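PDB 3IT8: 2L protein from Yaba-like disease virus, which is a viral glycoprotein with an MHC class I-like architecture that probably captures host tumour necrosis factor, blunting the inflammatory response to infection. Local coordinates for residues K125-M130 / G139-K144; I217-E220 / E225-Y228; W237-N242 / F250-K255. One frame throughout, in Å; residues are numbered along the deposited sequence.

Interaction 1 of 3, residues K125-M130 / G139-K144; sequences KRFTKM and GMLTVK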
ATOM      1  N   LYS D 125     -26.365   2.619 -17.450  1.00 54.28           N
ATOM      2  CA  LYS D 125     -26.377   3.873 -18.204  1.00 54.28           C
ATOM      3  C   LYS D 125     -27.570   3.915 -19.172  1.00 54.28           C
ATOM      4  O   LYS D 125     -27.428   4.211 -20.355  1.00 54.28           O
ATOM      5  CB  LYS D 125     -25.061   4.045 -18.967  1.00 91.08           C
ATOM      6  CG  LYS D 125     -23.861   4.248 -18.068  1.00 76.29           C
ATOM      7  CD  LYS D 125     -22.569   4.089 -18.845  1.00 76.29           C
ATOM      8  CE  LYS D 125     -21.341   4.373 -17.981  1.00 76.29           C
ATOM      9  NZ  LYS D 125     -21.113   5.836 -17.732  1.00 76.29           N
ATOM     10  N   ARG D 126     -28.751   3.617 -18.645  1.00 57.76           N
ATOM     11  CA  ARG D 126     -29.976   3.616 -19.432  1.00 57.76           C
ATOM     12  C   ARG D 126     -31.172   3.596 -18.471  1.00 57.76           C
ATOM     13  O   ARG D 126     -31.005   3.389 -17.267  1.00 57.76           O
ATOM     14  CB  ARG D 126     -30.017   2.377 -20.318  1.00127.37           C
ATOM     15  CG  ARG D 126     -30.207   1.110 -19.521  1.00112.00           C
ATOM     16  CD  ARG D 126     -29.985  -0.126 -20.358  1.00112.00           C
ATOM     17  NE  ARG D 126     -30.286  -1.343 -19.605  1.00112.00           N
ATOM     18  CZ  ARG D 126     -29.918  -2.565 -19.978  1.00112.00           C
ATOM     19  NH1 ARG D 126     -29.226  -2.738 -21.099  1.00112.00           N
ATOM     20  NH2 ARG D 126     -30.239  -3.615 -19.231  1.00112.00           N
ATOM     21  N   PHE D 127     -32.374   3.820 -18.995  1.00 52.78           N
ATOM     22  CA  PHE D 127     -33.565   3.794 -18.159  1.00 52.78           C
ATOM     23  C   PHE D 127     -34.119   2.377 -18.068  1.00 52.78           C
ATOM     24  O   PHE D 127     -33.915   1.562 -18.969  1.00 52.78           O
ATOM     25  CB  PHE D 127     -34.655   4.710 -18.724  1.00 61.88           C
ATOM     26  CG  PHE D 127     -34.466   6.158 -18.395  1.00 45.65           C
ATOM     27  CD1 PHE D 127     -33.772   6.996 -19.257  1.00 45.65           C
ATOM     28  CD2 PHE D 127     -34.964   6.682 -17.208  1.00 45.65           C
ATOM     29  CE1 PHE D 127     -33.576   8.343 -18.939  1.00 45.65           C
ATOM     30  CE2 PHE D 127     -34.771   8.022 -16.886  1.00 45.65           C
ATOM     31  CZ  PHE D 127     -34.074   8.854 -17.752  1.00 45.65           C
ATOM     32  N   THR D 128     -34.823   2.089 -16.976  1.00 48.16           N
ATOM     33  CA  THR D 128     -35.432   0.783 -16.780  1.00 48.16           C
ATOM     34  C   THR D 128     -36.851   0.951 -16.271  1.00 48.16           C
ATOM     35  O   THR D 128     -37.108   1.796 -15.416  1.00 48.16           O
ATOM     36  CB  THR D 128     -34.672  -0.037 -15.757  1.00 93.03           C
ATOM     37  OG1 THR D 128     -33.285  -0.033 -16.091  1.00 73.55           O
ATOM     38  CG2 THR D 128     -35.188  -1.467 -15.749  1.00 73.55           C
ATOM     39  N   LYS D 129     -37.766   0.141 -16.797  1.00 53.18           N
ATOM     40  CA  LYS D 129     -39.169   0.181 -16.395  1.00 53.18           C
ATOM     41  C   LYS D 129     -39.323   0.149 -14.873  1.00 53.18           C
ATOM     42  O   LYS D 129     -38.564  -0.522 -14.175  1.00 53.18           O
ATOM     43  CB  LYS D 129     -39.908  -1.007 -17.012  1.00106.38           C
ATOM     44  CG  LYS D 129     -39.077  -2.278 -17.027  1.00 82.32           C
ATOM     45  CD  LYS D 129     -39.856  -3.489 -16.536  1.00 82.32           C
ATOM     46  CE  LYS D 129     -41.000  -3.871 -17.470  1.00 82.32           C
ATOM     47  NZ  LYS D 129     -41.729  -5.099 -16.999  1.00 82.32           N
ATOM     48  N   MET D 130     -40.292   0.900 -14.359  1.00 46.36           N
ATOM     49  CA  MET D 130     -40.556   0.924 -12.923  1.00 46.36           C
ATOM     50  C   MET D 130     -41.839   0.162 -12.668  1.00 46.36           C
ATOM     51  O   MET D 130     -42.181  -0.117 -11.525  1.00 46.36           O
ATOM     52  CB  MET D 130     -40.724   2.353 -12.406  1.00 61.06           C
ATOM     53  CG  MET D 130     -39.445   3.163 -12.363  1.00 61.06           C
ATOM     54  SD  MET D 130     -39.618   4.632 -11.343  1.00 61.06           S
ATOM     55  CE  MET D 130     -40.184   5.789 -12.530  1.00 61.06           C
ATOM     56  N   GLY D 139     -38.418  10.600 -26.699  1.00 52.14           N
ATOM     57  CA  GLY D 139     -37.795  11.726 -26.033  1.00 52.14           C
ATOM     58  C   GLY D 139     -36.516  11.424 -25.272  1.00 52.14           C
ATOM     59  O   GLY D 139     -35.605  10.753 -25.770  1.00 52.14           O
ATOM     60  N   MET D 140     -36.457  11.932 -24.046  1.00 60.05           N
ATOM     61  CA  MET D 140     -35.305  11.759 -23.174  1.00 60.05           C
ATOM     62  C   MET D 140     -35.178  10.333 -22.669  1.00 60.05           C
ATOM     63  O   MET D 140     -34.260  10.025 -21.915  1.00 60.05           O
ATOM     64  CB  MET D 140     -35.436  12.670 -21.964  1.00 60.94           C
ATOM     65  CG  MET D 140     -36.551  12.219 -21.047  1.00 60.94           C
ATOM     66  SD  MET D 140     -36.458  12.910 -19.393  1.00 60.94           S
ATOM     67  CE  MET D 140     -37.915  13.936 -19.396  1.00 60.94           C
ATOM     68  N   LEU D 141     -36.094   9.466 -23.078  1.00 73.51           N
ATOM     69  CA  LEU D 141     -36.073   8.089 -22.612  1.00 73.51           C
ATOM     70  C   LEU D 141     -35.365   7.052 -23.484  1.00 73.51           C
ATOM     71  O   LEU D 141     -35.256   5.897 -23.083  1.00 73.51           O
ATOM     72  CB  LEU D 141     -37.502   7.634 -22.326  1.00 46.45           C
ATOM     73  CG  LEU D 141     -38.218   8.378 -21.191  1.00 46.45           C
ATOM     74  CD1 LEU D 141     -39.659   7.908 -21.090  1.00 46.45           C
ATOM     75  CD2 LEU D 141     -37.488   8.122 -19.883  1.00 46.45           C
ATOM     76  N   THR D 142     -34.880   7.437 -24.662  1.00 71.66           N
ATOM     77  CA  THR D 142     -34.183   6.473 -25.513  1.00 71.66           C
ATOM     78  C   THR D 142     -32.798   6.916 -25.906  1.00 71.66           C
ATOM     79  O   THR D 142     -32.531   8.103 -26.042  1.00 71.66           O
ATOM     80  CB  THR D 142     -34.909   6.207 -26.822  1.00 88.32           C
ATOM     81  OG1 THR D 142     -36.316   6.163 -26.584  1.00 88.32           O
ATOM     82  CG2 THR D 142     -34.457   4.869 -27.400  1.00 88.32           C
ATOM     83  N   VAL D 143     -31.917   5.946 -26.106  1.00 72.89           N
ATOM     84  CA  VAL D 143     -30.563   6.251 -26.515  1.00 72.89           C
ATOM     85  C   VAL D 143     -30.628   6.811 -27.937  1.00 72.89           C
ATOM     86  O   VAL D 143     -29.706   7.495 -28.396  1.00 72.89           O
ATOM     87  CB  VAL D 143     -29.697   4.990 -26.490  1.00 90.61           C
ATOM     88  CG1 VAL D 143     -28.247   5.337 -26.849  1.00 90.61           C
ATOM     89  CG2 VAL D 143     -29.783   4.349 -25.115  1.00 90.61           C
ATOM     90  N   LYS D 144     -31.736   6.525 -28.618  1.00 63.37           N
ATOM     91  CA  LYS D 144     -31.958   6.986 -29.989  1.00 63.37           C
ATOM     92  C   LYS D 144     -31.915   8.509 -30.084  1.00 63.37           C
ATOM     93  O   LYS D 144     -31.484   9.062 -31.094  1.00 63.37           O
ATOM     94  CB  LYS D 144     -33.320   6.496 -30.494  1.00108.75           C
ATOM     95  CG  LYS D 144     -33.490   4.983 -30.512  1.00108.75           C
ATOM     96  CD  LYS D 144     -32.674   4.321 -31.619  1.00108.75           C
ATOM     97  CE  LYS D 144     -33.225   4.659 -32.997  1.00108.75           C
ATOM     98  NZ  LYS D 144     -32.439   4.027 -34.093  1.00108.75           N
TER
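Phe-127 meets Leu-141 and Met-140 from the middle of a segment whose two ends face other partners. At its start NZ of Lys-125 is hydrogen-bonded to a polar side chain on the chain of another protein, a bond that suits a long, charged residue at the molecular surface. Two positions on, Phe-127 turns its side chain toward residues 139-144. Its CG stands anti to the carbonyl carbon (chi1 -80°), and with chi2 near 90° the ring presents one flat side to Leu-141. CD2 of Leu-141 sits over the middle of that face, 3.7 Å from the ring centroid and almost on the normal, a CH-pi contact in which a branched leucine lets one methyl do the touching. The backbone also takes part: Met-140 O lies 3.5 Å from Phe-127 CE1, while Met-140 N is hydrogen-bonded to Thr-76 OG1 on helix 61-82. In the MHC-like platform, an eight-stranded antiparallel sheet beneath two long helices, strand 126-129 is an outermost strand, and the short 3-10 turn at 140-141 belongs to the connection leading into helix 148-174. Trp-148 and Leu-155 of that helix also pack on Phe-127, and Tyr-120 meets it edge-to-face. Beyond it, Thr-128 pairs through its backbone with Arg-119 of the neighbouring strand, and Met-130 buries its flexible thioether chain against Tyr-109 and Pro-116.

Interaction 2 of 3, residues I217-E220 / E225-Y228; sequences IESE and EYKY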
ATOM      1  N   ILE D 217     -36.400  -6.786  10.420  1.00 58.29           N
ATOM      2  CA  ILE D 217     -35.497  -7.931  10.386  1.00 59.66           C
ATOM      3  C   ILE D 217     -35.837  -8.967  11.452  1.00 61.48           C
ATOM      4  O   ILE D 217     -36.072  -8.619  12.610  1.00 58.28           O
ATOM      5  CB  ILE D 217     -34.056  -7.463  10.601  1.00 58.26           C
ATOM      6  CG1 ILE D 217     -33.697  -6.398   9.560  1.00 35.94           C
ATOM      7  CG2 ILE D 217     -33.123  -8.628  10.508  1.00 35.94           C
ATOM      8  CD1 ILE D 217     -32.360  -5.760   9.780  1.00 35.94           C
ATOM      9  N   GLU D 218     -35.867 -10.238  11.066  1.00 57.54           N
ATOM     10  CA  GLU D 218     -36.170 -11.292  12.022  1.00 60.19           C
ATOM     11  C   GLU D 218     -35.128 -11.236  13.137  1.00 60.37           C
ATOM     12  O   GLU D 218     -33.929 -11.156  12.865  1.00 59.22           O
ATOM     13  CB  GLU D 218     -36.176 -12.646  11.318  1.00119.30           C
ATOM     14  CG  GLU D 218     -37.452 -12.870  10.528  1.00 97.94           C
ATOM     15  CD  GLU D 218     -37.386 -14.078   9.618  1.00 97.94           C
ATOM     16  OE1 GLU D 218     -36.972 -15.161  10.086  1.00 97.94           O
ATOM     17  OE2 GLU D 218     -37.759 -13.945   8.431  1.00 97.94           O
ATOM     18  N   SER D 219     -35.587 -11.264  14.388  1.00 67.87           N
ATOM     19  CA  SER D 219     -34.695 -11.174  15.547  1.00 68.41           C
ATOM     20  C   SER D 219     -33.573 -12.211  15.635  1.00 67.68           C
ATOM     21  O   SER D 219     -32.552 -11.968  16.288  1.00 68.62           O
ATOM     22  CB  SER D 219     -35.513 -11.213  16.836  1.00 73.21           C
ATOM     23  OG  SER D 219     -36.260 -12.407  16.911  1.00 62.29           O
ATOM     24  N   GLU D 220     -33.757 -13.363  14.996  1.00 58.11           N
ATOM     25  CA  GLU D 220     -32.731 -14.401  15.021  1.00 56.66           C
ATOM     26  C   GLU D 220     -31.397 -13.840  14.524  1.00 61.27           C
ATOM     27  O   GLU D 220     -30.333 -14.152  15.059  1.00 62.34           O
ATOM     28  CB  GLU D 220     -33.144 -15.580  14.142  1.00105.94           C
ATOM     29  CG  GLU D 220     -33.395 -15.200  12.699  1.00105.94           C
ATOM     30  CD  GLU D 220     -33.476 -16.403  11.779  1.00105.94           C
ATOM     31  OE1 GLU D 220     -32.462 -17.126  11.669  1.00105.94           O
ATOM     32  OE2 GLU D 220     -34.547 -16.622  11.164  1.00105.94           O
ATOM     33  N   GLU D 225     -27.654  -9.923  20.530  1.00 79.95           N
ATOM     34  CA  GLU D 225     -27.328  -8.513  20.732  1.00 79.95           C
ATOM     35  C   GLU D 225     -28.146  -7.668  19.769  1.00 79.95           C
ATOM     36  O   GLU D 225     -28.002  -7.792  18.546  1.00 79.95           O
ATOM     37  CB  GLU D 225     -25.840  -8.268  20.489  1.00102.85           C
ATOM     38  CG  GLU D 225     -25.371  -6.895  20.926  1.00102.85           C
ATOM     39  CD  GLU D 225     -23.881  -6.694  20.717  1.00102.85           C
ATOM     40  OE1 GLU D 225     -23.358  -5.658  21.185  1.00102.85           O
ATOM     41  OE2 GLU D 225     -23.238  -7.568  20.084  1.00102.85           O
ATOM     42  N   TYR D 226     -29.006  -6.811  20.318  1.00 55.54           N
ATOM     43  CA  TYR D 226     -29.855  -5.950  19.488  1.00 55.54           C
ATOM     44  C   TYR D 226     -29.263  -4.597  19.075  1.00 55.54           C
ATOM     45  O   TYR D 226     -29.729  -3.537  19.498  1.00 55.54           O
ATOM     46  CB  TYR D 226     -31.201  -5.741  20.171  1.00 78.04           C
ATOM     47  CG  TYR D 226     -32.021  -7.002  20.196  1.00 78.04           C
ATOM     48  CD1 TYR D 226     -31.948  -7.887  21.270  1.00 78.04           C
ATOM     49  CD2 TYR D 226     -32.810  -7.354  19.106  1.00 78.04           C
ATOM     50  CE1 TYR D 226     -32.643  -9.101  21.251  1.00 78.04           C
ATOM     51  CE2 TYR D 226     -33.502  -8.559  19.076  1.00 78.04           C
ATOM     52  CZ  TYR D 226     -33.413  -9.428  20.146  1.00 78.04           C
ATOM     53  OH  TYR D 226     -34.066 -10.638  20.095  1.00 78.04           O
ATOM     54  N   LYS D 227     -28.222  -4.667  18.249  1.00 52.01           N
ATOM     55  CA  LYS D 227     -27.527  -3.511  17.703  1.00 52.01           C
ATOM     56  C   LYS D 227     -27.363  -3.813  16.221  1.00 52.01           C
ATOM     57  O   LYS D 227     -27.069  -4.946  15.837  1.00 52.01           O
ATOM     58  CB  LYS D 227     -26.150  -3.322  18.349  1.00 79.70           C
ATOM     59  CG  LYS D 227     -26.193  -2.915  19.809  1.00 79.70           C
ATOM     60  CD  LYS D 227     -24.781  -2.781  20.373  1.00 79.70           C
ATOM     61  CE  LYS D 227     -24.779  -2.568  21.890  1.00 79.70           C
ATOM     62  NZ  LYS D 227     -23.390  -2.612  22.442  1.00 79.70           N
ATOM     63  N   TYR D 228     -27.596  -2.814  15.385  1.00 41.76           N
ATOM     64  CA  TYR D 228     -27.445  -2.987  13.946  1.00 41.76           C
ATOM     65  C   TYR D 228     -25.977  -2.667  13.618  1.00 41.76           C
ATOM     66  O   TYR D 228     -25.552  -1.523  13.748  1.00 41.76           O
ATOM     67  CB  TYR D 228     -28.370  -2.017  13.217  1.00 45.34           C
ATOM     68  CG  TYR D 228     -28.383  -2.187  11.727  1.00 45.34           C
ATOM     69  CD1 TYR D 228     -29.227  -3.118  11.124  1.00 45.34           C
ATOM     70  CD2 TYR D 228     -27.546  -1.419  10.911  1.00 45.34           C
ATOM     71  CE1 TYR D 228     -29.244  -3.281   9.728  1.00 45.34           C
ATOM     72  CE2 TYR D 228     -27.547  -1.572   9.524  1.00 45.34           C
ATOM     73  CZ  TYR D 228     -28.400  -2.501   8.936  1.00 45.34           C
ATOM     74  OH  TYR D 228     -28.433  -2.634   7.564  1.00 45.34           O
TER
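Tyr-226 reaches Ser-219 with the far end of its side chain, whereas Tyr-228 receives Ile-217 at the rim of its ring. In Tyr-226 CG is anti to the carbonyl carbon (chi1 -69°), and the ring carries its hydroxyl across to the serine. The touch is to carbon: OH of Tyr-226 lies 3.6 Å from CB of Ser-219, which sits near the ring plane. The serine's own oxygen is engaged differently. With chi1 59°, OG is held between the backbone N and the carbonyl carbon and hydrogen-bonds to Ser-277 O, so a small polar residue both satisfies a neighbouring carbonyl and offers a slim methylene to the tyrosine. Ile-217 stretches CG1 and CD1 out in an extended chain, and the CD1 methyl ends 4.0 Å from CE1 of Tyr-228, in the plane of that ring. The two side chains cross at about a right angle. Tyr-228 also stacks with Tyr-234 and meets Phe-284 edge-to-face. Tyr-226 centres an inverse gamma turn, beside which Lys-227 NZ and Glu-225 OE1 form a salt bridge of 3.3 Å whose hydrogen bond is weak, while Glu-225 OE2 pairs with a basic side chain on the chain of another protein. Strand 213-218 belongs to the three-stranded sheet of the Ig-like domain, and the contact packs the loop that follows this strand back onto its end, on the margin of an immunoglobulin beta-sandwich.

Interaction 3 of 3, residues W237-N242 / F250-K255; sequences WGRKSN and FPWNIK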
ATOM      1  N   TRP D 237     -36.918  -8.718   4.814  1.00 87.04           N
ATOM      2  CA  TRP D 237     -38.367  -8.554   4.632  1.00 87.04           C
ATOM      3  C   TRP D 237     -38.703  -7.299   3.826  1.00 87.04           C
ATOM      4  O   TRP D 237     -39.228  -6.335   4.383  1.00 87.04           O
ATOM      5  CB  TRP D 237     -39.060  -8.433   5.997  1.00120.45           C
ATOM      6  CG  TRP D 237     -39.643  -9.693   6.548  1.00120.45           C
ATOM      7  CD1 TRP D 237     -40.178  -9.864   7.795  1.00120.45           C
ATOM      8  CD2 TRP D 237     -39.790 -10.952   5.873  1.00120.45           C
ATOM      9  NE1 TRP D 237     -40.647 -11.145   7.938  1.00120.45           N
ATOM     10  CE2 TRP D 237     -40.423 -11.836   6.775  1.00120.45           C
ATOM     11  CE3 TRP D 237     -39.450 -11.420   4.591  1.00120.45           C
ATOM     12  CZ2 TRP D 237     -40.725 -13.164   6.437  1.00120.45           C
ATOM     13  CZ3 TRP D 237     -39.750 -12.738   4.256  1.00120.45           C
ATOM     14  CH2 TRP D 237     -40.381 -13.595   5.177  1.00120.45           C
ATOM     15  N   GLY D 238     -38.410  -7.303   2.529  1.00 67.84           N
ATOM     16  CA  GLY D 238     -38.697  -6.135   1.712  1.00 67.84           C
ATOM     17  C   GLY D 238     -40.173  -5.783   1.619  1.00 67.84           C
ATOM     18  O   GLY D 238     -41.031  -6.646   1.806  1.00 67.84           O
ATOM     19  N   ARG D 239     -40.468  -4.510   1.350  1.00 80.93           N
ATOM     20  CA  ARG D 239     -41.848  -4.041   1.211  1.00 80.93           C
ATOM     21  C   ARG D 239     -42.183  -4.152  -0.273  1.00 80.93           C
ATOM     22  O   ARG D 239     -41.297  -4.402  -1.087  1.00 80.93           O
ATOM     23  CB  ARG D 239     -41.964  -2.584   1.685  1.00 93.06           C
ATOM     24  CG  ARG D 239     -41.555  -2.362   3.148  1.00 93.06           C
ATOM     25  CD  ARG D 239     -42.751  -2.351   4.122  1.00 93.06           C
ATOM     26  NE  ARG D 239     -43.295  -1.006   4.350  1.00 93.06           N
ATOM     27  CZ  ARG D 239     -44.067  -0.334   3.491  1.00 93.06           C
ATOM     28  NH1 ARG D 239     -44.411  -0.872   2.325  1.00 93.06           N
ATOM     29  NH2 ARG D 239     -44.490   0.888   3.797  1.00 93.06           N
ATOM     30  N   LYS D 240     -43.450  -3.986  -0.635  1.00 85.75           N
ATOM     31  CA  LYS D 240     -43.836  -4.077  -2.044  1.00 85.75           C
ATOM     32  C   LYS D 240     -44.280  -2.717  -2.578  1.00 85.75           C
ATOM     33  O   LYS D 240     -45.287  -2.167  -2.133  1.00 85.75           O
ATOM     34  CB  LYS D 240     -44.967  -5.094  -2.232  1.00115.76           C
ATOM     35  CG  LYS D 240     -45.407  -5.246  -3.677  1.00115.76           C
ATOM     36  CD  LYS D 240     -46.681  -6.059  -3.799  1.00115.76           C
ATOM     37  CE  LYS D 240     -47.190  -6.054  -5.239  1.00115.76           C
ATOM     38  NZ  LYS D 240     -48.531  -6.696  -5.376  1.00115.76           N
ATOM     39  N   SER D 241     -43.524  -2.184  -3.534  1.00 52.40           N
ATOM     40  CA  SER D 241     -43.832  -0.883  -4.125  1.00 52.40           C
ATOM     41  C   SER D 241     -43.062  -0.717  -5.419  1.00 52.40           C
ATOM     42  O   SER D 241     -42.048  -1.369  -5.610  1.00 52.40           O
ATOM     43  CB  SER D 241     -43.455   0.246  -3.155  1.00 62.29           C
ATOM     44  OG  SER D 241     -43.682   1.519  -3.729  1.00 62.29           O
ATOM     45  N   ASN D 242     -43.548   0.136  -6.315  1.00 68.35           N
ATOM     46  CA  ASN D 242     -42.846   0.368  -7.573  1.00 68.35           C
ATOM     47  C   ASN D 242     -41.625   1.233  -7.311  1.00 68.35           C
ATOM     48  O   ASN D 242     -40.707   1.309  -8.126  1.00 68.35           O
ATOM     49  CB  ASN D 242     -43.754   1.061  -8.575  1.00 71.66           C
ATOM     50  CG  ASN D 242     -44.826   0.156  -9.087  1.00 71.66           C
ATOM     51  OD1 ASN D 242     -44.546  -0.967  -9.500  1.00 71.66           O
ATOM     52  ND2 ASN D 242     -46.068   0.633  -9.074  1.00 71.66           N
ATOM     53  N   PHE D 250     -41.529   6.582  -2.435  1.00 54.15           N
ATOM     54  CA  PHE D 250     -41.823   5.470  -1.545  1.00 54.15           C
ATOM     55  C   PHE D 250     -42.869   5.873  -0.507  1.00 54.15           C
ATOM     56  O   PHE D 250     -42.725   6.897   0.166  1.00 54.15           O
ATOM     57  CB  PHE D 250     -40.558   5.005  -0.839  1.00155.59           C
ATOM     58  CG  PHE D 250     -40.652   3.611  -0.332  1.00 53.92           C
ATOM     59  CD1 PHE D 250     -40.562   2.535  -1.208  1.00 53.92           C
ATOM     60  CD2 PHE D 250     -40.899   3.362   1.009  1.00 53.92           C
ATOM     61  CE1 PHE D 250     -40.721   1.228  -0.754  1.00 53.92           C
ATOM     62  CE2 PHE D 250     -41.060   2.056   1.472  1.00 53.92           C
ATOM     63  CZ  PHE D 250     -40.970   0.990   0.584  1.00 53.92           C
ATOM     64  N   PRO D 251     -43.929   5.060  -0.353  1.00 72.25           N
ATOM     65  CA  PRO D 251     -45.039   5.277   0.584  1.00 72.25           C
ATOM     66  C   PRO D 251     -44.661   5.131   2.052  1.00 72.25           C
ATOM     67  O   PRO D 251     -44.533   4.016   2.555  1.00 72.25           O
ATOM     68  CB  PRO D 251     -46.054   4.205   0.189  1.00148.70           C
ATOM     69  CG  PRO D 251     -45.631   3.783  -1.174  1.00 43.87           C
ATOM     70  CD  PRO D 251     -44.139   3.819  -1.110  1.00 43.87           C
ATOM     71  N   TRP D 252     -44.468   6.247   2.739  1.00 60.56           N
ATOM     72  CA  TRP D 252     -44.152   6.208   4.159  1.00 60.56           C
ATOM     73  C   TRP D 252     -45.294   6.962   4.821  1.00 60.56           C
ATOM     74  O   TRP D 252     -45.639   8.063   4.399  1.00 60.56           O
ATOM     75  CB  TRP D 252     -42.821   6.914   4.465  1.00 55.19           C
ATOM     76  CG  TRP D 252     -41.580   6.152   4.086  1.00 48.43           C
ATOM     77  CD1 TRP D 252     -40.625   6.547   3.206  1.00 48.43           C
ATOM     78  CD2 TRP D 252     -41.145   4.886   4.604  1.00 48.43           C
ATOM     79  NE1 TRP D 252     -39.623   5.618   3.138  1.00 48.43           N
ATOM     80  CE2 TRP D 252     -39.913   4.585   3.985  1.00 48.43           C
ATOM     81  CE3 TRP D 252     -41.677   3.975   5.527  1.00 48.43           C
ATOM     82  CZ2 TRP D 252     -39.198   3.411   4.258  1.00 48.43           C
ATOM     83  CZ3 TRP D 252     -40.963   2.800   5.798  1.00 48.43           C
ATOM     84  CH2 TRP D 252     -39.738   2.533   5.164  1.00 48.43           C
ATOM     85  N   ASN D 253     -45.890   6.376   5.851  1.00 73.30           N
ATOM     86  CA  ASN D 253     -46.985   7.044   6.528  1.00 73.33           C
ATOM     87  C   ASN D 253     -46.432   8.124   7.455  1.00 82.27           C
ATOM     88  O   ASN D 253     -46.366   7.953   8.682  1.00 75.33           O
ATOM     89  CB  ASN D 253     -47.803   6.027   7.307  1.00 77.74           C
ATOM     90  CG  ASN D 253     -49.204   6.499   7.564  1.00 77.74           C
ATOM     91  OD1 ASN D 253     -49.435   7.418   8.350  1.00 77.74           O
ATOM     92  ND2 ASN D 253     -50.156   5.881   6.893  1.00 77.74           N
ATOM     93  N   ILE D 254     -46.012   9.233   6.851  1.00 59.81           N
ATOM     94  CA  ILE D 254     -45.467  10.359   7.601  1.00 52.01           C
ATOM     95  C   ILE D 254     -46.423  11.540   7.527  1.00 58.88           C
ATOM     96  O   ILE D 254     -47.026  11.791   6.491  1.00 53.98           O
ATOM     97  CB  ILE D 254     -44.102  10.808   7.035  1.00 57.92           C
ATOM     98  CG1 ILE D 254     -43.156   9.619   6.990  1.00 45.54           C
ATOM     99  CG2 ILE D 254     -43.483  11.886   7.919  1.00 45.54           C
ATOM    100  CD1 ILE D 254     -41.749   9.978   6.558  1.00 45.54           C
ATOM    101  N   LYS D 255     -46.570  12.254   8.633  1.00 52.13           N
ATOM    102  CA  LYS D 255     -47.429  13.425   8.685  1.00 47.73           C
ATOM    103  C   LYS D 255     -46.673  14.416   9.541  1.00 57.04           C
ATOM    104  O   LYS D 255     -46.008  14.026  10.504  1.00 55.98           O
ATOM    105  CB  LYS D 255     -48.763  13.099   9.354  1.00139.29           C
ATOM    106  CG  LYS D 255     -49.610  12.083   8.618  1.00125.39           C
ATOM    107  CD  LYS D 255     -51.007  12.003   9.224  1.00125.39           C
ATOM    108  CE  LYS D 255     -51.843  10.904   8.581  1.00125.39           C
ATOM    109  NZ  LYS D 255     -51.290   9.550   8.866  1.00125.39           N
TER
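Arg-239 turns one face of its guanidinium to the edge of Phe-250, whose CE2 stands 4.2 Å above the plane of that group, over its centre. Both residues belong to the Ig-like domain, in the long excursion that joins strand 213-218 of one sheet to strand 254-255, an outermost strand of the other. The arginine gets there by bending: chi2 and chi3 are both near -95°, which curls the chain round toward Phe-250 and Pro-251, while its CB meets the same ring at the edge, 3.9 Å from CZ of Phe-250. The aliphatic root makes the close contact, and the charged end approaches the same ring more loosely. NH2 of Arg-239 then passes 3.4 Å from Pro-251 O, and it has a long, weak ion pair with Asp-267 on strand 263-271. A long residue with an aliphatic root and a charged end is apt for an exposed site, its methylene against an aromatic edge and its guanidinium near Asp-267.

Phe-250 itself is buried. Pro-251 lies over one of its faces, and the edge atom CD2 of Phe-250 is set above the rim of the Trp-252 indole, so three consecutive non-polar residues form a compact cluster. The tryptophan also packs on Ile-213 and Thr-214 of strand 213-218. Ser-241 approaches from the same loop segment as Arg-239, two residues further on, and its CB lies 3.8 Å from CE1 of Phe-250. Being small, the serine can sit close to both ring and proline: OG, anti to the backbone N (chi1 177°), comes within 3.5 Å of CD of Pro-251 while it is hydrogen-bonded to the backbone N of Tyr-243.

In the fold
Interaction 1 is fully buried in the MHC-like platform, whereas interaction 2 is partly buried and interaction 3 lies at the surface of the Ig-like domain. The chemistry follows: a methyl over an aromatic face in the first, ring edges meeting a methyl and a serine methylene in the second, and in the third an arginine whose CB meets a phenylalanine edge and whose guanidinium turns a face to that edge. Interactions 2 and 3 share the excursion between strands 213-218 and 254-255, and touch where Glu-218 packs on Trp-237. Interaction 3 also reaches the platform, since Asn-242 O is hydrogen-bonded to Arg-119, whose backbone pairs with Thr-128 of interaction 1; interactions 1 and 2 stay about 23 Å apart at their nearest atoms.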